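Local atomic coordinates of putative surface-anchored fimbrial subunit (Corynebacterium diphtheriae, PDB entry 3HR6), a protein that forms the shaft of the pilus as its major subunit, built of tandem Ig-like modules stabilised by isopeptide and disulfide bonds and carrying a bound calcium ion. Residues K149-P154 against T371-S376; K168-T173 against V253-A258; A156-F161 against D383-K388; N266-N271 against S303-Q308. All blocks are in the same frame, centred on the assembly; numbering follows the deposited sequence.

Interaction 1 (K149-P154 against T371-S376); sequences KTAVDP and TLQLES. With CA (calcium ion), chain B.
The side-chain amide of Q373, in the one of its two modelled conformers described here, presents its polar edge to the backbone of T150 and A151. OE1 accepts from A151 N at 2.8 Å along an almost straight N-H line (169°), the donor slightly tilted from the carbonyl plane. On the other side of that plane T150 CB presses in at 3.2 Å from OE1, so a methine covers one flank of the buried oxygen. At the second corner of the amide, NE2 donates to a water at 2.7 Å, and this water donates a hydrogen bond to A151 O. A glutamine suits the place because one flat group can take the N-H of A151 directly and reach its C=O through the water. The first torsion (chi1 55°) sets CG between the backbone N and carbonyl carbon, from where the extended chain crosses T150 at about a right angle. The backbones stay too far apart for direct pairing, and another water joins K149 O at 2.6 Å to L374 N. Small side chains also meet across the strands: A151 CB lies 4.2 Å from T371 CG2. Further on, D153 chelates the calcium ion through OD1 and OD2, at 2.5 and 2.7 Å. K149 turns inward, its NZ covalently joined to N271 CG, an isopeptide crosslink, and hydrogen-bonded to D191. Strand 148-152 is an outer strand of a five-stranded sheet beside strand 166-174; residues 149-152 run at 131° to residues 371-375 of strand 361-375, which belongs to the neighbouring mixed sheet.

Interaction 2 (K168-T173 against V253-A258); sequences KYRVAT and VVEFEA
E255 OE2 is gripped by a water that donates to it at 2.6 Å and, more loosely, by R170 NE in a long salt bridge of 3.7 Å. The same water accepts from R170 NE, lying in the plane of the guanidinium at its edge, so the ion pair is largely water-mediated. The guanidinium and carboxylate planes are nearly perpendicular, 79° apart. R170 reaches this place because CG is anti to the backbone N (chi1 178°) and the chain runs straight to NE, its CG and CD passing the carboxylate, while V253 CG1 sits over one face of the guanidinium toward its rim. The other carboxylate oxygen, E255 OE1, has a long salt bridge to K168 NZ, so one glutamate serves two basic chains on this partly exposed face. The strands themselves run antiparallel in an Ig-like domain of Cna-B type, where alternate residues point to opposite faces. Y169 with F256 and V171 with V254 are the hydrogen-bonded pairs; Y169 N reaches F256 O at 2.8 Å and V171 N reaches V254 O at the same distance. V171 suits this inner face, its branched carbons packing on V189 and A273. F256 takes the torsion that sets CG between backbone N and carbonyl carbon (chi1 66°), which swings its ring back under its neighbour: Y169 CB lies over the ring face, 4.2 Å from its centroid, a CH-pi contact. The two rings meet obliquely, Y169 CD2 lying 3.7 Å from F256 CZ, and K149 CE packs close to Y169 CD1.

Interaction 3 (A156-F161 against D383-K388); sequences ATQPGF and DAWAGK. With CA (calcium ion), chain B.
P159 lies against the indole of W385, and this apolar contact carries most of the join. P159 CB sits over one face of the six-membered ring, 3.8 Å from its centroid and only 15° off the normal, a CH-pi contact; P159 CG approaches W385 CZ3 to 3.6 Å. Proline suits the spot, since its compact, rigid ring puts CB and CG on the aromatic face, the two side chains crossing at about a right angle. W385 holds CG anti to its carbonyl carbon (chi1 -60°), which brings the indole over the proline. The aliphatic part of Q158 touches the ring at CH2. Beside the proline, A384 CB packs on G160 CA at 3.9 Å; a small residue facing a glycine lets the chains come this close. Among polar contacts, one water donates to A384 O at 2.8 Å and takes a weak bond from G160 N. W385 NE1 donates to H368 O, while Q158 OE1 accepts from S347 N. Within 383-388, D383 OD1 accepts from W385 N at 2.9 Å in an Asx turn, and a type I turn runs into a type II turn whose G387 has a positive phi. Metal bonds make up the third kind: Q158 O and G160 O bind the calcium ion at 2.4 and 2.3 Å, alongside D153, D155 and E165. The metal-binding loop between strands 148-152 and 166-174 thus leans on the loop that joins strand 378-383 to strand 391-398.

Interaction 4 (N266-N271 against S303-Q308); sequences NGQLDN and SSKFGQ
Two neighbouring antiparallel strands of a mixed sheet meet here, 268-271 against 303-308. L269 and S304 form the hydrogen-bonded pair: L269 N reaches S304 O at 2.9 Å and S304 N reaches L269 O at 2.8 Å. A further bond from F306 N to G267 O is more bent, with an N-H angle of 132°. On the face of D270 and S303, the serine hydroxyl is a small polar hub. S303 OG, placed anti to its backbone N (chi1 179°), donates to D270 OD1 at 2.5 Å, on the syn side but tilted out of the carboxylate plane, and accepts from K305 NZ at 2.8 Å and from a water. Serine suits this role because one short side chain can give and take at once between an acid and a lysine; the lysine, which also bonds T420 O, would probably polarise the hydroxyl toward the carboxylate. On the face of L269 and S304, L269 CB packs on F306 CE1 at 3.6 Å, and G267 O lies near the ring plane at its edge. G267 has a positive phi, which glycine adopts readily, just before the strand; N266 OD1 accepts from Q268 N, forming an Asx turn there. Around the pair, L269 rests on Y169 of strand 166-174, S304 OG is hydrogen-bonded to T371 OG1 of strand 361-375, and F306 bonds through its backbone to V424 of strand 424-432.

Interactions 1 and 2 share the five-stranded sheet, their centres 10 Å apart, with strands 148-152 and 166-174 side by side. Interactions 1 and 4 meet through the mixed sheet, 13 Å between centres, where strands 302-315 and 361-375 are neighbours, and K149 is covalently linked to N271. Interaction 3, about 14 Å from interaction 1, shares its calcium ion and two of its waters. Along the chain, interactions 2 and 4 come one after the other, both within the spans closed by interactions 1 and 3, whose segments alternate. Crosslink, metal and strand pairing thus tie distant parts of the chain together, consistent with a pilin built for a stable shaft.

Interaction 1 (K149-P154 against T371-S376)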
# COMPACT_ATOMS: atom_id res chain seq x y z
N LYS A 149 -7.63 0.13 -0.78
CA LYS A 149 -7.36 1.14 0.22
C LYS A 149 -8.22 2.36 -0.02
O LYS A 149 -8.26 2.91 -1.12
CB LYS A 149 -5.88 1.50 0.25
CG LYS A 149 -5.55 2.49 1.35
CD LYS A 149 -4.10 2.77 1.48
CE LYS A 149 -3.86 3.87 2.53
NZ LYS A 149 -2.48 3.92 3.07
N THR A 150 -8.88 2.82 1.02
CA THR A 150 -9.61 4.07 1.03
C THR A 150 -9.24 4.94 2.22
O THR A 150 -8.65 4.47 3.20
CB THR A 150 -11.10 3.79 1.04
OG1 THR A 150 -11.46 2.97 2.18
CG2 THR A 150 -11.54 3.18 -0.30
N ALA A 151 -9.63 6.20 2.13
CA ALA A 151 -9.47 7.18 3.22
C ALA A 151 -10.85 7.62 3.66
O ALA A 151 -11.78 7.68 2.87
CB ALA A 151 -8.67 8.38 2.77
N VAL A 152 -10.97 7.84 4.97
CA VAL A 152 -12.20 8.22 5.62
C VAL A 152 -11.87 9.41 6.53
O VAL A 152 -10.80 9.46 7.10
CB VAL A 152 -12.72 7.03 6.46
CG1 VAL A 152 -13.86 7.43 7.33
CG2 VAL A 152 -13.10 5.88 5.48
N ASP A 153 -12.77 10.38 6.62
CA ASP A 153 -12.64 11.45 7.62
C ASP A 153 -13.20 10.89 8.94
O ASP A 153 -14.42 10.61 9.08
CB ASP A 153 -13.43 12.69 7.21
CG ASP A 153 -13.26 13.82 8.19
OD1 ASP A 153 -12.45 13.67 9.13
OD2 ASP A 153 -13.93 14.86 7.99
N PRO A 154 -12.33 10.72 9.95
CA PRO A 154 -12.80 10.09 11.20
C PRO A 154 -13.55 11.03 12.13
O PRO A 154 -14.12 10.58 13.15
CB PRO A 154 -11.50 9.65 11.88
CG PRO A 154 -10.51 10.54 11.38
CD PRO A 154 -10.88 10.89 9.97
N THR A 371 -10.03 13.71 -2.06
CA THR A 371 -9.30 12.45 -2.15
C THR A 371 -9.70 11.67 -3.40
O THR A 371 -10.87 11.58 -3.78
CB THR A 371 -9.55 11.59 -0.92
OG1 THR A 371 -9.14 12.32 0.22
CG2 THR A 371 -8.73 10.30 -1.01
N LEU A 372 -8.68 11.12 -4.05
CA LEU A 372 -8.80 10.23 -5.21
C LEU A 372 -8.53 8.82 -4.68
O LEU A 372 -7.49 8.56 -4.04
CB LEU A 372 -7.76 10.60 -6.26
CG LEU A 372 -7.79 9.77 -7.53
CD1 LEU A 372 -9.07 10.06 -8.36
CD2 LEU A 372 -6.52 10.01 -8.39
N GLN A 373 -9.51 7.96 -4.84
CA GLN A 373 -9.43 6.58 -4.40
C GLN A 373 -10.35 5.71 -5.25
O GLN A 373 -11.24 6.22 -5.96
CB GLN A 373 -9.84 6.49 -2.93
CG GLN A 373 -11.22 7.08 -2.67
CD GLN A 373 -11.45 7.41 -1.22
OE1 GLN A 373 -10.95 6.72 -0.32
NE2 GLN A 373 -12.24 8.44 -0.97
N LEU A 374 -10.18 4.40 -5.11
CA LEU A 374 -10.96 3.45 -5.85
C LEU A 374 -12.37 3.32 -5.28
O LEU A 374 -12.57 3.20 -4.08
CB LEU A 374 -10.22 2.11 -5.80
CG LEU A 374 -10.47 1.11 -6.87
CD1 LEU A 374 -10.06 1.68 -8.22
CD2 LEU A 374 -9.66 -0.13 -6.50
N GLU A 375 -13.36 3.36 -6.16
CA GLU A 375 -14.74 3.10 -5.78
C GLU A 375 -15.32 2.28 -6.89
O GLU A 375 -15.25 2.70 -8.06
CB GLU A 375 -15.49 4.40 -5.57
CG GLU A 375 -14.83 5.27 -4.54
CD GLU A 375 -15.59 6.51 -4.19
OE1 GLU A 375 -16.68 6.75 -4.79
OE2 GLU A 375 -15.09 7.22 -3.28
N SER A 376 -15.81 1.08 -6.55
CA SER A 376 -16.27 0.11 -7.55
C SER A 376 -15.25 -0.08 -8.67
O SER A 376 -15.57 -0.01 -9.86
CB SER A 376 -17.61 0.55 -8.09
OG SER A 376 -18.53 0.82 -7.03
CA CA B . -12.40 16.02 9.83
O HOH W 1 -7.88 3.41 -3.60
O HOH W 2 -12.42 9.73 1.37
O HOH W 3 -10.61 14.63 11.17
O HOH W 4 -12.90 17.25 12.08

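Interaction 2 (K168-T173 against V253-A258)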
# COMPACT_ATOMS: atom_id res chain seq x y z
N LYS A 168 -8.11 8.73 8.49
CA LYS A 168 -8.35 7.31 8.72
C LYS A 168 -8.20 6.59 7.39
O LYS A 168 -8.65 7.08 6.36
CB LYS A 168 -9.74 7.10 9.28
CG LYS A 168 -10.12 5.64 9.54
CD LYS A 168 -11.35 5.60 10.42
CE LYS A 168 -11.95 4.28 10.50
NZ LYS A 168 -13.19 4.32 11.33
N TYR A 169 -7.52 5.46 7.40
CA TYR A 169 -7.41 4.60 6.25
C TYR A 169 -8.02 3.25 6.51
O TYR A 169 -8.03 2.77 7.63
CB TYR A 169 -5.97 4.41 5.84
CG TYR A 169 -5.31 5.63 5.31
CD1 TYR A 169 -5.78 6.26 4.17
CD2 TYR A 169 -4.22 6.17 5.94
CE1 TYR A 169 -5.13 7.42 3.67
CE2 TYR A 169 -3.58 7.27 5.47
CZ TYR A 169 -4.05 7.90 4.34
OH TYR A 169 -3.35 9.03 3.96
N ARG A 170 -8.53 2.65 5.46
CA ARG A 170 -9.16 1.35 5.48
C ARG A 170 -8.56 0.56 4.33
O ARG A 170 -8.55 1.02 3.18
CB ARG A 170 -10.66 1.48 5.29
CG ARG A 170 -11.38 0.19 5.25
CD ARG A 170 -12.81 0.42 4.87
NE ARG A 170 -13.64 -0.75 5.09
CZ ARG A 170 -13.86 -1.71 4.21
NH1 ARG A 170 -13.32 -1.67 2.99
NH2 ARG A 170 -14.67 -2.73 4.54
N VAL A 171 -8.03 -0.61 4.66
CA VAL A 171 -7.40 -1.50 3.71
C VAL A 171 -8.12 -2.84 3.73
O VAL A 171 -8.10 -3.58 4.76
CB VAL A 171 -5.90 -1.75 4.01
CG1 VAL A 171 -5.29 -2.77 2.97
CG2 VAL A 171 -5.12 -0.45 4.01
N ALA A 172 -8.80 -3.16 2.64
CA ALA A 172 -9.59 -4.38 2.53
C ALA A 172 -8.87 -5.40 1.62
O ALA A 172 -8.70 -5.10 0.44
CB ALA A 172 -10.92 -4.08 1.99
N THR A 173 -8.46 -6.52 2.18
CA THR A 173 -7.70 -7.55 1.47
C THR A 173 -8.50 -8.80 1.38
O THR A 173 -8.97 -9.30 2.37
CB THR A 173 -6.38 -7.84 2.22
OG1 THR A 173 -5.62 -6.63 2.31
CG2 THR A 173 -5.54 -8.96 1.60
N VAL A 253 -9.85 -6.74 6.97
CA VAL A 253 -9.93 -5.29 6.90
C VAL A 253 -9.13 -4.71 8.04
O VAL A 253 -9.35 -5.10 9.16
CB VAL A 253 -11.38 -4.79 6.98
CG1 VAL A 253 -11.40 -3.24 6.95
CG2 VAL A 253 -12.21 -5.41 5.80
N VAL A 254 -8.14 -3.89 7.71
CA VAL A 254 -7.32 -3.16 8.64
C VAL A 254 -7.76 -1.72 8.53
O VAL A 254 -7.80 -1.14 7.41
CB VAL A 254 -5.83 -3.29 8.28
CG1 VAL A 254 -4.93 -2.41 9.19
CG2 VAL A 254 -5.44 -4.77 8.33
N GLU A 255 -8.10 -1.12 9.67
CA GLU A 255 -8.35 0.31 9.73
C GLU A 255 -7.46 0.96 10.74
O GLU A 255 -7.13 0.37 11.74
CB GLU A 255 -9.79 0.62 10.07
CG GLU A 255 -10.72 0.24 8.96
CD GLU A 255 -12.15 0.72 9.23
OE1 GLU A 255 -12.57 0.80 10.41
OE2 GLU A 255 -12.83 1.04 8.24
N PHE A 256 -7.04 2.19 10.44
CA PHE A 256 -6.28 2.96 11.41
C PHE A 256 -6.42 4.45 11.16
O PHE A 256 -6.76 4.89 10.05
CB PHE A 256 -4.81 2.52 11.38
CG PHE A 256 -4.09 2.82 10.09
CD1 PHE A 256 -3.31 3.95 9.94
CD2 PHE A 256 -4.17 1.92 9.01
CE1 PHE A 256 -2.64 4.19 8.72
CE2 PHE A 256 -3.52 2.17 7.80
CZ PHE A 256 -2.73 3.28 7.68
N GLU A 257 -6.12 5.20 12.21
CA GLU A 257 -6.06 6.65 12.15
C GLU A 257 -4.61 7.12 12.37
O GLU A 257 -3.83 6.47 13.06
CB GLU A 257 -6.97 7.30 13.17
CG GLU A 257 -8.43 7.08 12.95
CD GLU A 257 -9.31 7.94 13.86
OE1 GLU A 257 -8.84 9.01 14.30
OE2 GLU A 257 -10.46 7.55 14.12
N ALA A 258 -4.28 8.24 11.75
CA ALA A 258 -3.01 8.90 12.04
C ALA A 258 -3.15 10.40 11.90
O ALA A 258 -3.96 10.87 11.11
CB ALA A 258 -1.93 8.39 11.11
O HOH W 5 -11.57 5.02 14.06
O HOH W 6 -14.60 -0.77 7.82

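Interaction 3 (A156-F161 against D383-K388)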
# COMPACT_ATOMS: atom_id res chain seq x y z
N ALA A 156 -16.11 14.48 11.78
CA ALA A 156 -16.90 15.36 10.92
C ALA A 156 -16.99 16.80 11.41
O ALA A 156 -17.61 17.60 10.77
CB ALA A 156 -18.34 14.78 10.76
N THR A 157 -16.38 17.12 12.55
CA THR A 157 -16.45 18.49 13.06
C THR A 157 -15.93 19.48 12.04
O THR A 157 -16.50 20.54 11.87
CB THR A 157 -15.67 18.61 14.33
OG1 THR A 157 -16.20 17.64 15.26
CG2 THR A 157 -15.86 20.00 14.92
N GLN A 158 -14.87 19.13 11.36
CA GLN A 158 -14.41 19.90 10.20
C GLN A 158 -14.26 18.98 9.00
O GLN A 158 -13.66 17.92 9.10
CB GLN A 158 -13.08 20.59 10.51
CG GLN A 158 -12.53 21.39 9.30
CD GLN A 158 -11.36 22.29 9.71
OE1 GLN A 158 -11.58 23.33 10.36
NE2 GLN A 158 -10.15 21.93 9.30
N PRO A 159 -14.76 19.39 7.84
CA PRO A 159 -14.61 18.49 6.70
C PRO A 159 -13.17 18.12 6.40
O PRO A 159 -12.28 18.96 6.45
CB PRO A 159 -15.18 19.31 5.55
CG PRO A 159 -16.18 20.17 6.23
CD PRO A 159 -15.65 20.52 7.56
N GLY A 160 -12.98 16.87 5.99
CA GLY A 160 -11.67 16.43 5.59
C GLY A 160 -10.71 16.22 6.71
O GLY A 160 -11.10 16.18 7.93
N PHE A 161 -9.43 16.13 6.32
CA PHE A 161 -8.34 15.93 7.27
C PHE A 161 -7.20 16.85 6.91
O PHE A 161 -6.10 16.46 6.55
CB PHE A 161 -7.88 14.46 7.38
CG PHE A 161 -8.03 13.65 6.12
CD1 PHE A 161 -7.01 13.60 5.17
CD2 PHE A 161 -9.18 12.90 5.90
CE1 PHE A 161 -7.16 12.84 4.04
CE2 PHE A 161 -9.29 12.14 4.76
CZ PHE A 161 -8.30 12.15 3.81
N ASP A 383 -14.60 15.55 -3.29
CA ASP A 383 -14.36 16.85 -2.63
C ASP A 383 -14.77 16.77 -1.18
O ASP A 383 -15.94 16.47 -0.86
CB ASP A 383 -15.17 17.90 -3.43
CG ASP A 383 -15.10 19.30 -2.88
OD1 ASP A 383 -14.49 19.55 -1.84
OD2 ASP A 383 -15.66 20.21 -3.56
N ALA A 384 -13.80 16.94 -0.30
CA ALA A 384 -14.01 16.80 1.14
C ALA A 384 -15.01 17.85 1.65
O ALA A 384 -15.64 17.67 2.69
CB ALA A 384 -12.68 16.89 1.88
N TRP A 385 -15.15 18.93 0.90
CA TRP A 385 -16.01 20.06 1.27
C TRP A 385 -17.35 20.07 0.53
O TRP A 385 -18.11 21.04 0.61
CB TRP A 385 -15.24 21.37 1.00
CG TRP A 385 -14.02 21.44 1.76
CD1 TRP A 385 -12.76 20.96 1.40
CD2 TRP A 385 -13.88 21.97 3.07
NE1 TRP A 385 -11.88 21.16 2.41
CE2 TRP A 385 -12.53 21.81 3.44
CE3 TRP A 385 -14.76 22.62 3.97
CZ2 TRP A 385 -12.04 22.24 4.65
CZ3 TRP A 385 -14.27 23.04 5.16
CH2 TRP A 385 -12.93 22.85 5.51
N ALA A 386 -17.62 19.01 -0.21
CA ALA A 386 -18.89 18.87 -0.91
C ALA A 386 -20.00 19.11 0.07
O ALA A 386 -19.94 18.65 1.21
CB ALA A 386 -19.01 17.46 -1.52
N GLY A 387 -21.01 19.81 -0.35
CA GLY A 387 -22.11 20.10 0.58
C GLY A 387 -21.89 21.19 1.64
O GLY A 387 -22.80 21.48 2.40
N LYS A 388 -20.71 21.82 1.68
CA LYS A 388 -20.54 23.01 2.50
C LYS A 388 -20.21 24.16 1.57
O LYS A 388 -19.07 24.48 1.33
CB LYS A 388 -19.41 22.86 3.52
CG LYS A 388 -19.64 21.77 4.58
CD LYS A 388 -20.87 22.03 5.42
CE LYS A 388 -20.98 20.99 6.55
NZ LYS A 388 -22.09 21.29 7.48
CA CA B . -12.40 16.02 9.83
O HOH W 4 -12.90 17.25 12.08
O HOH W 7 -15.09 15.40 4.25
O HOH W 3 -10.61 14.63 11.17

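Interaction 4 (N266-N271 against S303-Q308)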
# COMPACT_ATOMS: atom_id res chain seq x y z
N ASN A 266 4.22 18.65 -2.31
CA ASN A 266 3.67 18.63 -3.68
C ASN A 266 2.16 18.51 -3.64
O ASN A 266 1.56 18.12 -4.62
CB ASN A 266 4.28 17.48 -4.46
CG ASN A 266 3.94 16.14 -3.88
OD1 ASN A 266 3.26 16.04 -2.86
ND2 ASN A 266 4.45 15.07 -4.52
N GLY A 267 1.57 18.77 -2.47
CA GLY A 267 0.15 18.62 -2.23
C GLY A 267 -0.41 17.23 -2.13
O GLY A 267 -1.57 17.11 -1.87
N GLN A 268 0.42 16.20 -2.33
CA GLN A 268 -0.07 14.85 -2.45
C GLN A 268 0.18 14.07 -1.15
O GLN A 268 1.33 13.78 -0.84
CB GLN A 268 0.62 14.13 -3.59
CG GLN A 268 0.73 14.94 -4.87
CD GLN A 268 -0.61 15.45 -5.34
OE1 GLN A 268 -0.91 16.70 -5.34
NE2 GLN A 268 -1.44 14.50 -5.78
N LEU A 269 -0.89 13.75 -0.44
CA LEU A 269 -0.83 12.86 0.73
C LEU A 269 -1.30 11.49 0.19
O LEU A 269 -2.51 11.20 0.06
CB LEU A 269 -1.71 13.35 1.85
CG LEU A 269 -1.69 12.50 3.09
CD1 LEU A 269 -0.45 12.71 3.94
CD2 LEU A 269 -2.92 12.85 3.93
N ASP A 270 -0.30 10.62 -0.08
CA ASP A 270 -0.51 9.41 -0.86
C ASP A 270 -0.21 8.21 0.02
O ASP A 270 0.78 8.20 0.72
CB ASP A 270 0.41 9.40 -2.10
CG ASP A 270 -0.03 10.35 -3.18
OD1 ASP A 270 -0.99 11.11 -2.99
OD2 ASP A 270 0.65 10.39 -4.24
N ASN A 271 -1.10 7.23 -0.03
CA ASN A 271 -0.90 6.03 0.76
C ASN A 271 -1.20 4.81 -0.06
O ASN A 271 -2.10 4.81 -0.88
CB ASN A 271 -1.83 5.99 1.96
CG ASN A 271 -1.51 4.82 2.87
OD1 ASN A 271 -0.41 4.72 3.39
N SER A 303 -4.89 9.02 -2.92
CA SER A 303 -4.17 10.29 -2.99
C SER A 303 -5.07 11.44 -2.56
O SER A 303 -6.07 11.75 -3.21
CB SER A 303 -3.63 10.54 -4.38
OG SER A 303 -2.91 11.81 -4.50
N SER A 304 -4.74 12.04 -1.43
CA SER A 304 -5.50 13.17 -0.92
C SER A 304 -4.81 14.45 -1.31
O SER A 304 -3.60 14.56 -1.20
CB SER A 304 -5.62 13.06 0.60
OG SER A 304 -6.36 11.88 0.91
N LYS A 305 -5.57 15.41 -1.82
CA LYS A 305 -5.02 16.59 -2.46
C LYS A 305 -5.10 17.78 -1.52
O LYS A 305 -6.13 18.01 -0.92
CB LYS A 305 -5.84 16.87 -3.71
CG LYS A 305 -6.08 15.65 -4.60
CD LYS A 305 -4.78 15.06 -5.12
CE LYS A 305 -5.08 13.93 -6.09
NZ LYS A 305 -3.85 13.34 -6.68
N PHE A 306 -4.01 18.54 -1.46
CA PHE A 306 -3.90 19.65 -0.52
C PHE A 306 -3.69 20.93 -1.26
O PHE A 306 -3.22 20.96 -2.39
CB PHE A 306 -2.77 19.42 0.49
CG PHE A 306 -3.16 18.48 1.60
CD1 PHE A 306 -3.34 17.12 1.36
CD2 PHE A 306 -3.41 18.96 2.87
CE1 PHE A 306 -3.74 16.26 2.39
CE2 PHE A 306 -3.79 18.10 3.89
CZ PHE A 306 -3.98 16.77 3.66
N GLY A 307 -4.07 22.01 -0.58
CA GLY A 307 -3.90 23.35 -1.15
C GLY A 307 -3.48 24.35 -0.10
O GLY A 307 -3.45 24.09 1.09
N GLN A 308 -3.09 25.50 -0.59
CA GLN A 308 -2.49 26.55 0.25
C GLN A 308 -2.91 27.91 -0.32
O GLN A 308 -2.81 28.15 -1.50
CB GLN A 308 -0.98 26.43 0.13
CG GLN A 308 -0.20 27.50 0.81
CD GLN A 308 1.27 27.18 0.81
OE1 GLN A 308 1.77 26.59 1.78
NE2 GLN A 308 1.98 27.56 -0.26
O HOH W 8 -4.39 9.97 1.55
O HOH W 9 -0.60 12.09 -6.49